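Glycerophosphodiester phosphodiesterase (Parabacteroides distasonis, PDB 3NO3) belongs to the glycerophosphoryl diester phosphodiesterase family of TIM-barrel proteins and holds a magnesium ion among acidic side chains. Local coordinates at residues 55-59 with 60-64; 105-109 with 110-114; 226-229 with 230-234. One frame throughout, in Å; residues are numbered along the deposited sequence. Where two conformers were deposited one is given.

All three contacts are local, within continuous chain, yet differ in their relation to the magnesium site of Glu39, Asp41 and Glu103. Contacts 1 and 2 are neighbours, their centres about 16 Å apart, and they meet where Gln64 NE2 lies 3.0 Å from Ser106 O, a probable hydrogen bond. Both lie near that site: the side chain of Lys105 is about 6 Å from the magnesium ion and that of Asp55 about 10 Å. Contact 3, in helix 226-236, is remote from that site, and its nearest atoms are about 18 Å from contact 1 and about 19 Å from contact 2; the Leu233 side chain is about 10 Å from another bound magnesium ion.

Contact 1: 55-59 with 60-64; sequences DNDIQ and GKHIQ
With its CG1 anti to the backbone N (chi1 178°), Ile58 sets CG2 between its own N and carbonyl carbon, and from there the methyl meets CG1 of Ile63 at 3.6 Å. The Ile63 branch, swung beside its backbone N (chi1 -69°), lays CG1 against that methyl and ends with CD1 3.5 Å from Asp55 O. Leu71 of helix 68-71 packs on both isoleucines. On the other face of the two strands, Asp57 and His62 form the non-hydrogen-bonded antiparallel pair. The carboxylate oxygen OD1 of Asp57 packs at the edge of the imidazole, near its plane and 3.7 Å from His62 CD2, while the two flat groups are turned 44° apart. The ring's hydrogen bond is made instead by ND1, to Ser65 OG. These two faces belong to a tight beta hairpin, a short two-strand excursion of the TIM-barrel chain between strand 50-52 and helix 68-71, separate from the main sheet; Asn56 and Ile63 touch His43 of strand 37-44. Its type I' turn, Ile58 to Lys61, has Gln59 and Gly60 at its corners, both with positive phi. Paired bonds close it, Ile58 N to Lys61 O at 2.8 Å and Lys61 N to Ile58 O at 2.9 Å. Beyond the strands, Asn56 O still ties the two arms of the hairpin, accepting from Ile63 N at 3.0 Å and from a water that in turn accepts from Gln64 N. Another water donates to Asp57 OD1 at 2.7 Å and, weakly, to Gly60 O.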
loop_
_atom_site.group_PDB
_atom_site.type_symbol
_atom_site.label_atom_id
_atom_site.label_comp_id
_atom_site.label_asym_id
_atom_site.label_seq_id
_atom_site.Cartn_x
_atom_site.Cartn_y
_atom_site.Cartn_z
ATOM N N ASP A 55 -12.734 2.533 -0.985
ATOM C CA ASP A 55 -13.799 2.905 -0.042
ATOM C C ASP A 55 -14.508 1.658 0.512
ATOM O O ASP A 55 -14.500 0.570 -0.121
ATOM C CB ASP A 55 -14.803 3.826 -0.703
ATOM C CG ASP A 55 -14.264 5.271 -0.898
ATOM O OD1 ASP A 55 -14.013 5.963 0.116
ATOM O OD2 ASP A 55 -14.166 5.693 -2.054
ATOM N N ASN A 56 -15.085 1.804 1.691
ATOM C CA ASN A 56 -15.813 0.691 2.297
ATOM C C ASN A 56 -17.125 0.383 1.572
ATOM O O ASN A 56 -17.600 -0.720 1.684
ATOM C CB ASN A 56 -16.089 0.974 3.777
ATOM C CG ASN A 56 -14.819 0.982 4.628
ATOM O OD1 ASN A 56 -13.940 0.143 4.477
ATOM N ND2 ASN A 56 -14.733 1.938 5.541
ATOM N N ASP A 57 -17.663 1.340 0.801
ATOM C CA ASP A 57 -18.925 1.199 0.076
ATOM C C ASP A 57 -18.670 1.515 -1.397
ATOM O O ASP A 57 -17.969 2.469 -1.685
ATOM C CB ASP A 57 -19.947 2.188 0.616
ATOM C CG ASP A 57 -20.173 2.026 2.106
ATOM O OD1 ASP A 57 -20.974 1.148 2.457
ATOM O OD2 ASP A 57 -19.515 2.724 2.921
ATOM N N ILE A 58 -19.256 0.717 -2.278
ATOM C CA ILE A 58 -19.138 0.896 -3.723
ATOM C C ILE A 58 -20.556 0.940 -4.272
ATOM O O ILE A 58 -21.301 -0.028 -4.161
ATOM C CB ILE A 58 -18.250 -0.215 -4.404
ATOM C CG1 ILE A 58 -18.199 0.010 -5.952
ATOM C CG2 ILE A 58 -18.696 -1.635 -4.004
ATOM C CD1 ILE A 58 -17.342 -0.987 -6.724
ATOM N N GLN A 59 -20.954 2.088 -4.828
ATOM C CA GLN A 59 -22.256 2.243 -5.476
ATOM C C GLN A 59 -23.423 1.808 -4.534
ATOM O O GLN A 59 -24.342 1.109 -4.941
ATOM C CB GLN A 59 -22.259 1.530 -6.834
ATOM C CG GLN A 59 -21.280 2.248 -7.816
ATOM C CD GLN A 59 -20.810 1.374 -8.954
ATOM O OE1 GLN A 59 -21.629 0.698 -9.604
ATOM N NE2 GLN A 59 -19.500 1.425 -9.254
ATOM N N GLY A 60 -23.339 2.216 -3.275
ATOM C CA GLY A 60 -24.342 1.897 -2.263
ATOM C C GLY A 60 -24.221 0.525 -1.623
ATOM O O GLY A 60 -25.054 0.204 -0.759
ATOM N N LYS A 61 -23.221 -0.277 -1.997
ATOM C CA LYS A 61 -23.013 -1.626 -1.438
ATOM C C LYS A 61 -21.845 -1.626 -0.465
ATOM O O LYS A 61 -20.750 -1.232 -0.842
ATOM C CB LYS A 61 -22.778 -2.621 -2.557
ATOM C CG LYS A 61 -23.986 -2.658 -3.547
ATOM C CD LYS A 61 -24.432 -4.042 -3.904
ATOM C CE LYS A 61 -25.526 -4.036 -5.032
ATOM N NZ LYS A 61 -25.523 -5.321 -5.872
ATOM N N HIS A 62 -22.064 -2.101 0.768
ATOM C CA HIS A 62 -21.013 -2.173 1.772
ATOM C C HIS A 62 -20.278 -3.457 1.567
ATOM O O HIS A 62 -20.867 -4.559 1.819
ATOM C CB HIS A 62 -21.616 -2.092 3.184
ATOM C CG HIS A 62 -20.614 -2.272 4.273
ATOM N ND1 HIS A 62 -20.578 -3.412 5.037
ATOM C CD2 HIS A 62 -19.622 -1.470 4.724
ATOM C CE1 HIS A 62 -19.586 -3.314 5.914
ATOM N NE2 HIS A 62 -18.978 -2.153 5.736
ATOM N N ILE A 63 -19.004 -3.349 1.170
ATOM C CA ILE A 63 -18.275 -4.484 0.553
ATOM C C ILE A 63 -18.149 -5.660 1.521
ATOM O O ILE A 63 -18.428 -6.780 1.165
ATOM C CB ILE A 63 -16.862 -4.052 0.037
ATOM C CG1 ILE A 63 -17.014 -3.110 -1.184
ATOM C CG2 ILE A 63 -16.000 -5.277 -0.342
ATOM C CD1 ILE A 63 -15.706 -2.427 -1.570
ATOM N N GLN A 64 -17.795 -5.365 2.769
ATOM C CA GLN A 64 -17.523 -6.392 3.763
ATOM C C GLN A 64 -18.730 -7.189 4.290
ATOM O O GLN A 64 -18.537 -8.243 4.914
ATOM C CB GLN A 64 -16.676 -5.810 4.904
ATOM C CG GLN A 64 -15.244 -5.381 4.483
ATOM C CD GLN A 64 -14.520 -4.663 5.599
ATOM O OE1 GLN A 64 -14.884 -4.797 6.791
ATOM N NE2 GLN A 64 -13.492 -3.904 5.238
HETATM O O HOH W 1 -16.458 -2.569 3.446
HETATM O O HOH W 2 -23.469 1.033 1.480
#

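Contact 2: 105-109 with 110-114; sequences KSHDT and PERNR
Thr109 is the N-cap of helix 110-126, which follows the loop at the C-terminal end of strand 99-104 in this TIM barrel, and its hydroxyl oxygen OG1 accepts from Arg112 N at 2.8 Å. With chi1 at 65°, OG1 lies between the backbone N and the carbonyl carbon of Thr109, turned to the first turn of the helix, where it also touches CB of Arg112 at 3.3 Å. Asp108 meets the same side chain: its OD1 packs alongside CB and CG of Arg112, whose guanidinium group goes on to Asn48. A second anchor comes from Asn113, whose amide reaches back from the helix into the loop and stands almost perpendicular to the imidazole of His107. Asn113 OD1 takes the bond from His107 N at 2.8 Å, the donor tilted 30° from the carbonyl plane. ND2 of Asn113 donates to Thr109 O at 2.8 Å, from above that carbonyl plane, and makes a weak bond to His107 O at 3.0 Å. Thr109 O is thus gripped twice by one residue, since Asn113 N donates to it as well, 3.0 Å away. The His107 ring is steadied by a weak bond from ND1 to Lys105 O and by a bond between NE2 and Leu44 N. Because OD1 meets an N-H while ND2 meets carbonyl oxygens, the chemistry fixes which way round the Asn113 amide lies: turned over, it would set donor against donor and acceptor against acceptor.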
loop_
_atom_site.group_PDB
_atom_site.type_symbol
_atom_site.label_atom_id
_atom_site.label_comp_id
_atom_site.label_asym_id
_atom_site.label_seq_id
_atom_site.Cartn_x
_atom_site.Cartn_y
_atom_site.Cartn_z
ATOM N N LYS A 105 -7.568 -3.304 4.236
ATOM C CA LYS A 105 -8.537 -2.391 4.877
ATOM C C LYS A 105 -8.978 -2.938 6.212
ATOM O O LYS A 105 -8.906 -4.154 6.454
ATOM C CB LYS A 105 -9.741 -2.210 3.981
ATOM C CG LYS A 105 -9.433 -1.531 2.631
ATOM C CD LYS A 105 -9.058 -0.044 2.758
ATOM C CE LYS A 105 -10.167 0.846 3.380
ATOM N NZ LYS A 105 -9.932 2.280 2.997
ATOM N N SER A 106 -9.409 -2.050 7.089
ATOM C CA SER A 106 -9.885 -2.427 8.407
ATOM C C SER A 106 -11.244 -3.161 8.329
ATOM O O SER A 106 -12.196 -2.661 7.676
ATOM C CB SER A 106 -10.045 -1.180 9.281
ATOM O OG SER A 106 -10.316 -1.536 10.625
ATOM N N HIS A 107 -11.327 -4.308 9.018
ATOM C CA HIS A 107 -12.515 -5.137 9.125
ATOM C C HIS A 107 -13.175 -4.925 10.454
ATOM O O HIS A 107 -12.686 -4.134 11.280
ATOM C CB HIS A 107 -12.179 -6.612 8.784
ATOM C CG HIS A 107 -11.858 -6.786 7.342
ATOM N ND1 HIS A 107 -10.747 -6.211 6.778
ATOM C CD2 HIS A 107 -12.542 -7.367 6.338
ATOM C CE1 HIS A 107 -10.758 -6.442 5.474
ATOM N NE2 HIS A 107 -11.842 -7.136 5.180
ATOM N N ASP A 108 -14.318 -5.573 10.652
ATOM C CA ASP A 108 -15.298 -5.150 11.696
ATOM C C ASP A 108 -15.083 -5.661 13.139
ATOM O O ASP A 108 -15.718 -5.171 14.073
ATOM C CB ASP A 108 -16.737 -5.375 11.169
ATOM C CG ASP A 108 -17.092 -6.855 10.915
ATOM O OD1 ASP A 108 -16.478 -7.785 11.532
ATOM O OD2 ASP A 108 -17.981 -7.091 10.049
ATOM N N THR A 109 -14.143 -6.575 13.328
ATOM C CA THR A 109 -13.713 -7.042 14.639
ATOM C C THR A 109 -12.268 -7.433 14.579
ATOM O O THR A 109 -11.758 -7.660 13.452
ATOM C CB THR A 109 -14.438 -8.344 15.090
ATOM O OG1 THR A 109 -14.074 -9.423 14.217
ATOM C CG2 THR A 109 -15.957 -8.186 15.166
ATOM N N PRO A 110 -11.598 -7.592 15.758
ATOM C CA PRO A 110 -10.224 -8.118 15.689
ATOM C C PRO A 110 -10.139 -9.510 15.002
ATOM O O PRO A 110 -9.277 -9.705 14.136
ATOM C CB PRO A 110 -9.848 -8.208 17.153
ATOM C CG PRO A 110 -10.565 -6.988 17.740
ATOM C CD PRO A 110 -11.905 -7.101 17.116
ATOM N N GLU A 111 -11.046 -10.423 15.368
ATOM C CA GLU A 111 -11.089 -11.756 14.729
ATOM C C GLU A 111 -11.294 -11.711 13.206
ATOM O O GLU A 111 -10.597 -12.431 12.481
ATOM C CB GLU A 111 -12.081 -12.671 15.430
ATOM C CG GLU A 111 -11.563 -13.076 16.797
ATOM C CD GLU A 111 -12.469 -13.999 17.613
ATOM O OE1 GLU A 111 -13.724 -13.875 17.660
ATOM O OE2 GLU A 111 -11.874 -14.875 18.262
ATOM N N ARG A 112 -12.139 -10.808 12.708
ATOM C CA ARG A 112 -12.333 -10.664 11.250
ATOM C C ARG A 112 -11.118 -10.096 10.548
ATOM O O ARG A 112 -10.758 -10.562 9.428
ATOM C CB ARG A 112 -13.601 -9.858 10.931
ATOM C CG ARG A 112 -14.048 -9.877 9.496
ATOM C CD ARG A 112 -14.345 -11.291 8.978
ATOM N NE ARG A 112 -14.997 -11.223 7.684
ATOM C CZ ARG A 112 -15.268 -12.291 6.958
ATOM N NH1 ARG A 112 -14.997 -13.516 7.421
ATOM N NH2 ARG A 112 -15.867 -12.133 5.804
ATOM N N ASN A 113 -10.449 -9.136 11.184
ATOM C CA ASN A 113 -9.162 -8.665 10.680
ATOM C C ASN A 113 -8.137 -9.768 10.588
ATOM O O ASN A 113 -7.423 -9.828 9.566
ATOM C CB ASN A 113 -8.620 -7.498 11.486
ATOM C CG ASN A 113 -9.334 -6.209 11.143
ATOM O OD1 ASN A 113 -9.085 -5.667 10.081
ATOM N ND2 ASN A 113 -10.237 -5.739 12.010
ATOM N N ARG A 114 -8.091 -10.656 11.590
ATOM C CA ARG A 114 -7.183 -11.813 11.518
ATOM C C ARG A 114 -7.494 -12.760 10.393
ATOM O O ARG A 114 -6.574 -13.236 9.684
ATOM C CB ARG A 114 -7.145 -12.590 12.817
ATOM C CG ARG A 114 -6.445 -11.801 13.890
ATOM C CD ARG A 114 -6.094 -12.658 15.131
ATOM N NE ARG A 114 -7.125 -12.516 16.149
ATOM C CZ ARG A 114 -7.220 -11.534 17.063
ATOM N NH1 ARG A 114 -6.337 -10.520 17.143
ATOM N NH2 ARG A 114 -8.240 -11.559 17.902
#

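Contact 3: 226-229 with 230-234; sequences PEET and QKILH
Glu228 and Lys231, three residues apart, lean toward each other along one flank of helix 226-236, the last helix of the TIM barrel. Glu228 was modelled in two conformers, and the contacts of its side chain, which belong to one of them, are tentative. In that conformer the glutamate leaves its backbone with CG anti to N (chi1 171°) and then bends at chi2, which turns the carboxylate toward Lys231. Lys231 bends in its turn at chi3, and its CE would then lie beside Glu228 OE1, 3.1 Å away. The charged ends stand further apart, Glu228 OE2 lying 3.8 Å from Lys231 NZ, a long salt bridge. With the same reservation, OE1 of the carboxylate touches both CG1 and CD1 of Ile232.

A different flank carries Glu227 and Gln230, which cross obliquely, with carboxylate and amide planes turned 72° apart. A water bridges them, donating to Glu227 OE2 at 2.9 Å and to Gln230 OE1 at 2.7 Å. Glu227 OE1 bonds Tyr13 OH and Gln230 NE2 bonds Ile33 O, both in loops that flank the helix. Thr229 and Leu233 turn to the barrel instead, both packing on Val7 of strand 6-9, while helix 207-216 supplies Met210 against Thr229 and Ile214 against Leu233.

Under these side chains runs the regular alpha-helical bonding from each carbonyl to the fourth residue on: Ile232 N to Glu228 O measures 3.0 Å, and Lys231 N to Glu227 O 2.9 Å. Gln230 also lays its side chain back over the first turn, where its CG comes to 3.4 Å from Pro226 O.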
loop_
_atom_site.group_PDB
_atom_site.type_symbol
_atom_site.label_atom_id
_atom_site.label_comp_id
_atom_site.label_asym_id
_atom_site.label_seq_id
_atom_site.Cartn_x
_atom_site.Cartn_y
_atom_site.Cartn_z
ATOM N N PRO A 226 3.187 10.152 -9.231
ATOM C CA PRO A 226 4.485 9.444 -9.143
ATOM C C PRO A 226 5.573 9.949 -10.126
ATOM O O PRO A 226 6.752 9.980 -9.755
ATOM C CB PRO A 226 4.117 7.982 -9.429
ATOM C CG PRO A 226 2.826 8.031 -10.127
ATOM C CD PRO A 226 2.103 9.210 -9.545
ATOM N N GLU A 227 5.189 10.321 -11.333
ATOM C CA GLU A 227 6.147 10.865 -12.307
ATOM C C GLU A 227 6.780 12.201 -11.863
ATOM O O GLU A 227 7.980 12.410 -12.139
ATOM C CB GLU A 227 5.534 11.007 -13.707
ATOM C CG GLU A 227 5.126 9.691 -14.344
ATOM C CD GLU A 227 4.915 9.783 -15.852
ATOM O OE1 GLU A 227 3.781 10.044 -16.298
ATOM O OE2 GLU A 227 5.877 9.530 -16.595
ATOM N N GLU A 228 6.022 13.067 -11.170
ATOM C CA GLU A 228 6.631 14.292 -10.608
ATOM C C GLU A 228 7.700 13.924 -9.571
ATOM O O GLU A 228 8.793 14.504 -9.579
ATOM C CB GLU A 228 5.581 15.253 -10.023
ATOM C CG GLU A 228 6.119 16.497 -9.203
ATOM C CD GLU A 228 6.714 17.631 -10.024
ATOM O OE1 GLU A 228 7.962 17.780 -10.055
ATOM O OE2 GLU A 228 5.933 18.417 -10.590
ATOM N N THR A 229 7.420 12.962 -8.687
ATOM C CA THR A 229 8.431 12.534 -7.705
ATOM C C THR A 229 9.695 11.956 -8.355
ATOM O O THR A 229 10.834 12.251 -7.916
ATOM C CB THR A 229 7.872 11.493 -6.705
ATOM O OG1 THR A 229 6.563 11.896 -6.305
ATOM C CG2 THR A 229 8.763 11.387 -5.459
ATOM N N GLN A 230 9.510 11.161 -9.409
ATOM C CA GLN A 230 10.638 10.619 -10.173
ATOM C C GLN A 230 11.483 11.721 -10.815
ATOM O O GLN A 230 12.721 11.651 -10.788
ATOM C CB GLN A 230 10.152 9.648 -11.263
ATOM C CG GLN A 230 9.577 8.281 -10.739
ATOM C CD GLN A 230 8.916 7.460 -11.831
ATOM O OE1 GLN A 230 8.225 8.008 -12.704
ATOM N NE2 GLN A 230 9.130 6.153 -11.803
ATOM N N LYS A 231 10.817 12.726 -11.401
ATOM C CA LYS A 231 11.513 13.869 -11.998
ATOM C C LYS A 231 12.389 14.604 -10.977
ATOM O O LYS A 231 13.578 14.885 -11.239
ATOM C CB LYS A 231 10.504 14.849 -12.615
ATOM C CG LYS A 231 11.082 16.258 -12.928
ATOM C CD LYS A 231 10.140 17.104 -13.796
ATOM C CE LYS A 231 8.915 17.563 -13.004
ATOM N NZ LYS A 231 7.807 18.125 -13.834
ATOM N N ILE A 232 11.783 14.931 -9.834
ATOM C CA ILE A 232 12.474 15.606 -8.743
ATOM C C ILE A 232 13.693 14.785 -8.269
ATOM O O ILE A 232 14.751 15.335 -8.116
ATOM C CB ILE A 232 11.514 15.887 -7.560
ATOM C CG1 ILE A 232 10.581 17.050 -7.914
ATOM C CG2 ILE A 232 12.296 16.257 -6.279
ATOM C CD1 ILE A 232 9.396 17.172 -6.940
ATOM N N LEU A 233 13.544 13.477 -8.097
ATOM C CA LEU A 233 14.664 12.600 -7.682
ATOM C C LEU A 233 15.775 12.528 -8.752
ATOM O O LEU A 233 16.990 12.564 -8.413
ATOM C CB LEU A 233 14.173 11.192 -7.287
ATOM C CG LEU A 233 13.461 11.105 -5.927
ATOM C CD1 LEU A 233 12.686 9.819 -5.809
ATOM C CD2 LEU A 233 14.421 11.229 -4.702
ATOM N N HIS A 234 15.376 12.493 -10.027
ATOM C CA HIS A 234 16.359 12.543 -11.113
ATOM C C HIS A 234 17.173 13.862 -11.178
ATOM O O HIS A 234 18.420 13.821 -11.290
ATOM C CB HIS A 234 15.679 12.250 -12.452
ATOM C CG HIS A 234 16.628 12.235 -13.604
ATOM N ND1 HIS A 234 17.407 11.141 -13.907
ATOM C CD2 HIS A 234 16.953 13.196 -14.505
ATOM C CE1 HIS A 234 18.162 11.421 -14.960
ATOM N NE2 HIS A 234 17.910 12.665 -15.337
HETATM O O HOH W 3 8.303 8.810 -15.246
#